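Local coordinates for protein endosialidase (Enterobacteria phage phi92, PDB 4HIZ) that probably hydrolyses the alpha-2,8 and alpha-2,9 linkages of sialic acid polymers, acting as an endosialidase of a bacteriophage, at residues A[476-479]-A[484-487]; A[89-92]-A[97-100]. One frame throughout, in Å; residues are numbered along the deposited sequence.

Interactions 1 and 2 are two beta hairpins of the catalytic beta-propeller, their centres about 8 Å apart, packed against each other around a shared sodium ion. Val-477 O of the first and Thr-90 O of the second each bind the ion at 2.7 Å, and one water lies 2.9 Å from the ion as a third ligand. A 1,2-ethanediol, probably from the crystallisation liquor, spans the same seam, taking N-H bonds from Val-479 and Val-92. Close by, Ser-476 OG and Thr-90 OG1 probably share a hydrogen bond at 2.8 Å, while Ile-97 CD1 packs 3.4 Å from Tyr-485 CZ.

Interaction 1: residues A[476-479]-A[484-487]; sequences SVCV and LYYI. With NA (sodium ion), chain B; EDO (1,2-ethanediol), chain L.
Tyr-485 and Cys-478 face each other as a hydrogen-bonded antiparallel pair, and with Ser-476 they bury the most surface in this contact. Cys-478 SG, held between its backbone N and carbonyl carbon (chi1 60°), lies 4.0 Å from Tyr-485 CB and stands obliquely to the tyrosine ring, a Cys sulfur-aromatic contact with the centroid 5.2 Å away. Cys-478 O accepts Tyr-485 N at 2.8 Å and also sits at the edge of that ring, in its plane. The return bond, from Cys-478 N to Tyr-485 O, is longer at 3.0 Å. Tyr-485 OH is hydrogen-bonded to Asp-122 O.

Strands 473-480 and 483-490 form a beta hairpin within a four-stranded antiparallel sheet of the catalytic beta-propeller. Strand 473-480 is outermost in that sheet, and strand 516-523 borders the other partner.

Ser-476 makes the second hydrogen-bonded pair, with Ile-487. Ile-487 N reaches Ser-476 O almost straight at 2.8 Å, whereas the bond from Ser-476 N to Ile-487 O is bent, with an angle of 136° at the hydrogen. The serine hydroxyl is turned to Asp-88 and Thr-90.

On the other face, Val-479 CG2 lies 4.1 Å from Leu-484 CG, its direct non-hydrogen-bonded partner, while Val-477 CG1 reaches the same leucine diagonally, 4.0 Å from Leu-484 CG. Val-477 and Tyr-486 cross at about a right angle, Val-477 CG2 touching Tyr-486 CD1 at 3.9 Å. Strand 407-413 covers this apolar face through Tyr-409 and Phe-411. Val-477 O, not used in the hairpin's bonds, binds the sodium ion, and Val-479 N hydrogen-bonds to the 1,2-ethanediol.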
loop_
_atom_site.group_PDB
_atom_site.type_symbol
_atom_site.label_atom_id
_atom_site.label_comp_id
_atom_site.label_asym_id
_atom_site.label_seq_id
_atom_site.Cartn_x
_atom_site.Cartn_y
_atom_site.Cartn_z
ATOM N N SER A 476 -15.325 -21.417 -5.901
ATOM C CA SER A 476 -15.725 -21.457 -7.313
ATOM C C SER A 476 -14.519 -21.909 -8.121
ATOM O O SER A 476 -13.361 -21.684 -7.705
ATOM C CB SER A 476 -16.152 -20.041 -7.681
ATOM O OG SER A 476 -16.605 -19.971 -9.020
ATOM N N VAL A 477 -14.760 -22.553 -9.267
ATOM C CA VAL A 477 -13.654 -23.051 -10.105
ATOM C C VAL A 477 -13.729 -22.473 -11.492
ATOM O O VAL A 477 -14.814 -22.437 -12.112
ATOM C CB VAL A 477 -13.703 -24.606 -10.192
ATOM C CG1 VAL A 477 -12.721 -25.160 -11.282
ATOM C CG2 VAL A 477 -13.408 -25.212 -8.763
ATOM N N CYS A 478 -12.572 -22.055 -12.018
ATOM C CA CYS A 478 -12.539 -21.680 -13.433
ATOM C C CYS A 478 -11.212 -22.137 -14.042
ATOM O O CYS A 478 -10.322 -22.624 -13.332
ATOM C CB CYS A 478 -12.717 -20.155 -13.607
ATOM S SG CYS A 478 -11.404 -19.186 -12.782
ATOM N N VAL A 479 -11.081 -22.001 -15.367
ATOM C CA VAL A 479 -9.897 -22.524 -16.043
ATOM C C VAL A 479 -9.406 -21.522 -17.047
ATOM O O VAL A 479 -10.209 -20.900 -17.767
ATOM C CB VAL A 479 -10.264 -23.856 -16.793
ATOM C CG1 VAL A 479 -9.149 -24.324 -17.753
ATOM C CG2 VAL A 479 -10.554 -24.959 -15.768
ATOM N N LEU A 484 -5.942 -24.584 -13.856
ATOM C CA LEU A 484 -7.281 -24.582 -13.257
ATOM C C LEU A 484 -7.169 -23.806 -11.920
ATOM O O LEU A 484 -6.138 -23.879 -11.254
ATOM C CB LEU A 484 -7.687 -26.038 -13.018
ATOM C CG LEU A 484 -8.984 -26.235 -12.206
ATOM C CD1 LEU A 484 -9.691 -27.554 -12.653
ATOM C CD2 LEU A 484 -8.735 -26.264 -10.688
ATOM N N TYR A 485 -8.205 -23.056 -11.554
ATOM C CA TYR A 485 -8.206 -22.239 -10.336
ATOM C C TYR A 485 -9.401 -22.622 -9.465
ATOM O O TYR A 485 -10.550 -22.553 -9.914
ATOM C CB TYR A 485 -8.332 -20.753 -10.673
ATOM C CG TYR A 485 -7.224 -20.306 -11.613
ATOM C CD1 TYR A 485 -7.357 -20.469 -13.002
ATOM C CD2 TYR A 485 -6.047 -19.726 -11.130
ATOM C CE1 TYR A 485 -6.354 -20.103 -13.890
ATOM C CE2 TYR A 485 -5.056 -19.344 -12.009
ATOM C CZ TYR A 485 -5.208 -19.528 -13.362
ATOM O OH TYR A 485 -4.182 -19.153 -14.238
ATOM N N TYR A 486 -9.114 -23.021 -8.226
ATOM C CA TYR A 486 -10.172 -23.110 -7.213
ATOM C C TYR A 486 -10.005 -21.871 -6.362
ATOM O O TYR A 486 -8.969 -21.712 -5.692
ATOM C CB TYR A 486 -10.015 -24.386 -6.385
ATOM C CG TYR A 486 -10.902 -24.489 -5.126
ATOM C CD1 TYR A 486 -12.257 -24.203 -5.176
ATOM C CD2 TYR A 486 -10.364 -24.870 -3.888
ATOM C CE1 TYR A 486 -13.074 -24.338 -4.080
ATOM C CE2 TYR A 486 -11.161 -25.003 -2.754
ATOM C CZ TYR A 486 -12.523 -24.726 -2.862
ATOM O OH TYR A 486 -13.325 -24.844 -1.751
ATOM N N ILE A 487 -10.995 -20.991 -6.380
ATOM C CA ILE A 487 -10.844 -19.679 -5.754
ATOM C C ILE A 487 -11.892 -19.639 -4.662
ATOM O O ILE A 487 -13.097 -19.833 -4.914
ATOM C CB ILE A 487 -11.053 -18.536 -6.773
ATOM C CG1 ILE A 487 -10.128 -18.778 -7.976
ATOM C CG2 ILE A 487 -10.778 -17.142 -6.123
ATOM C CD1 ILE A 487 -10.137 -17.627 -9.004
HETATM NA NA NA B . -16.463 -20.826 -13.478
HETATM C C1 EDO L . -13.846 -19.797 -18.347
HETATM O O1 EDO L . -14.797 -19.038 -17.605
HETATM C C2 EDO L . -13.831 -21.281 -17.974
HETATM O O2 EDO L . -13.673 -21.416 -16.575
HETATM O O HOH W 1 -17.337 -21.278 -16.150
#

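Interaction 2: residues A[89-92]-A[97-100]. With NA (sodium ion), chain B; EDO (1,2-ethanediol), chain L.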
loop_
_atom_site.group_PDB
_atom_site.type_symbol
_atom_site.label_atom_id
_atom_site.label_comp_id
_atom_site.label_asym_id
_atom_site.label_seq_id
_atom_site.Cartn_x
_atom_site.Cartn_y
_atom_site.Cartn_z
ATOM N N LYS A 89 -19.193 -17.892 -9.078
ATOM C CA LYS A 89 -19.231 -16.750 -9.991
ATOM C C LYS A 89 -17.981 -16.559 -10.812
ATOM O O LYS A 89 -17.949 -15.651 -11.656
ATOM C CB LYS A 89 -19.414 -15.435 -9.175
ATOM C CG LYS A 89 -20.766 -15.379 -8.418
ATOM C CD LYS A 89 -20.941 -14.034 -7.710
ATOM C CE LYS A 89 -20.019 -13.947 -6.425
ATOM N NZ LYS A 89 -20.606 -14.807 -5.263
ATOM N N THR A 90 -16.929 -17.338 -10.561
ATOM C CA THR A 90 -15.679 -17.058 -11.300
ATOM C C THR A 90 -15.774 -17.319 -12.801
ATOM O O THR A 90 -16.575 -18.145 -13.247
ATOM C CB THR A 90 -14.465 -17.831 -10.732
ATOM O OG1 THR A 90 -14.635 -19.236 -10.926
ATOM C CG2 THR A 90 -14.231 -17.487 -9.251
ATOM N N PHE A 91 -14.947 -16.619 -13.577
ATOM C CA PHE A 91 -14.888 -16.849 -15.014
ATOM C C PHE A 91 -13.617 -16.242 -15.575
ATOM O O PHE A 91 -12.950 -15.435 -14.910
ATOM C CB PHE A 91 -16.175 -16.279 -15.701
ATOM C CG PHE A 91 -16.323 -14.782 -15.581
ATOM C CD1 PHE A 91 -15.706 -13.915 -16.504
ATOM C CD2 PHE A 91 -17.043 -14.221 -14.531
ATOM C CE1 PHE A 91 -15.851 -12.526 -16.368
ATOM C CE2 PHE A 91 -17.201 -12.826 -14.392
ATOM C CZ PHE A 91 -16.594 -11.967 -15.315
ATOM N N VAL A 92 -13.253 -16.688 -16.773
ATOM C CA VAL A 92 -12.102 -16.155 -17.509
ATOM C C VAL A 92 -12.632 -15.572 -18.818
ATOM O O VAL A 92 -13.446 -16.214 -19.532
ATOM C CB VAL A 92 -11.068 -17.265 -17.762
ATOM C CG1 VAL A 92 -9.849 -16.725 -18.552
ATOM C CG2 VAL A 92 -10.613 -17.897 -16.401
ATOM N N ILE A 97 -8.546 -13.292 -15.559
ATOM C CA ILE A 97 -9.303 -14.129 -14.619
ATOM C C ILE A 97 -10.097 -13.224 -13.678
ATOM O O ILE A 97 -9.535 -12.327 -13.046
ATOM C CB ILE A 97 -8.348 -15.019 -13.790
ATOM C CG1 ILE A 97 -7.448 -15.845 -14.719
ATOM C CG2 ILE A 97 -9.152 -15.955 -12.828
ATOM C CD1 ILE A 97 -6.160 -16.330 -14.022
ATOM N N TYR A 98 -11.412 -13.462 -13.591
ATOM C CA TYR A 98 -12.290 -12.682 -12.728
ATOM C C TYR A 98 -12.751 -13.510 -11.543
ATOM O O TYR A 98 -13.234 -14.648 -11.700
ATOM C CB TYR A 98 -13.550 -12.233 -13.489
ATOM C CG TYR A 98 -13.258 -11.233 -14.609
ATOM C CD1 TYR A 98 -12.743 -11.650 -15.850
ATOM C CD2 TYR A 98 -13.543 -9.884 -14.432
ATOM C CE1 TYR A 98 -12.517 -10.735 -16.861
ATOM C CE2 TYR A 98 -13.294 -8.950 -15.438
ATOM C CZ TYR A 98 -12.798 -9.390 -16.650
ATOM O OH TYR A 98 -12.566 -8.461 -17.628
ATOM N N ALA A 99 -12.590 -12.939 -10.356
ATOM C CA ALA A 99 -13.052 -13.576 -9.119
ATOM C C ALA A 99 -14.060 -12.644 -8.420
ATOM O O ALA A 99 -13.698 -11.805 -7.553
ATOM C CB ALA A 99 -11.830 -13.862 -8.160
ATOM N N PRO A 100 -15.346 -12.778 -8.777
ATOM C CA PRO A 100 -16.368 -11.982 -8.112
ATOM C C PRO A 100 -16.676 -12.590 -6.748
ATOM O O PRO A 100 -16.478 -13.793 -6.543
ATOM C CB PRO A 100 -17.602 -12.134 -9.034
ATOM C CG PRO A 100 -17.018 -12.672 -10.358
ATOM C CD PRO A 100 -15.908 -13.586 -9.870
HETATM NA NA NA B . -16.463 -20.826 -13.478
HETATM C C1 EDO L . -13.846 -19.797 -18.347
HETATM O O1 EDO L . -14.797 -19.038 -17.605
HETATM C C2 EDO L . -13.831 -21.281 -17.974
HETATM O O2 EDO L . -13.673 -21.416 -16.575
HETATM O O HOH W 1 -17.337 -21.278 -16.150
#
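The rings of Phe-91 and Tyr-98 lie on the same face of the hairpin, their planes 16° from parallel and displaced, with little overlap of the rings. Their centroids are 4.6 Å apart. The slide brings Phe-91 CE1 over the face of the tyrosine ring, 3.3 Å from Tyr-98 CD1, and puts Tyr-98 CB over the phenylalanine face as a CH-pi contact, 3.7 Å from the centroid. With chi1 at 64°, Phe-91 CG stands between its own N and carbonyl carbon, which tips the ring toward the partner strand. Trp-116 meets the Tyr-98 ring edge-to-face.

Tyr-98 N gives a short bond of 2.8 Å to Phe-91 O, and Phe-91 N gives a longer one of 3.2 Å to Tyr-98 O. Phe-91 O also lies at the edge of the Tyr-98 ring, in its plane.

Two residues on from Tyr-98, Pro-100 lies across from Lys-89. Its CG approaches the Phe-91 ring obliquely, while the Lys-89 chain slides past the proline in the opposite direction, CB against CB at 3.8 Å. Bends at chi3 and chi4 carry Lys-89 NZ back to the backbone oxygens of Trp-85, Gln-87 and Cys-148. Toward the turn, Val-92 CG2 and Ile-97 CG1 run side by side, 4.1 Å apart.

In this hairpin of the catalytic propeller, strands 91-93 and 96-104, Lys-89 and Thr-90 precede the strand, and within 89-92 only Phe-91 and Val-92 form beta bridges. Thr-90 O and Val-92 N, not part of the Phe-91/Tyr-98 bonds, bind the sodium ion and the 1,2-ethanediol; three carbonyl oxygens probably stabilise the buried ammonium of Lys-89.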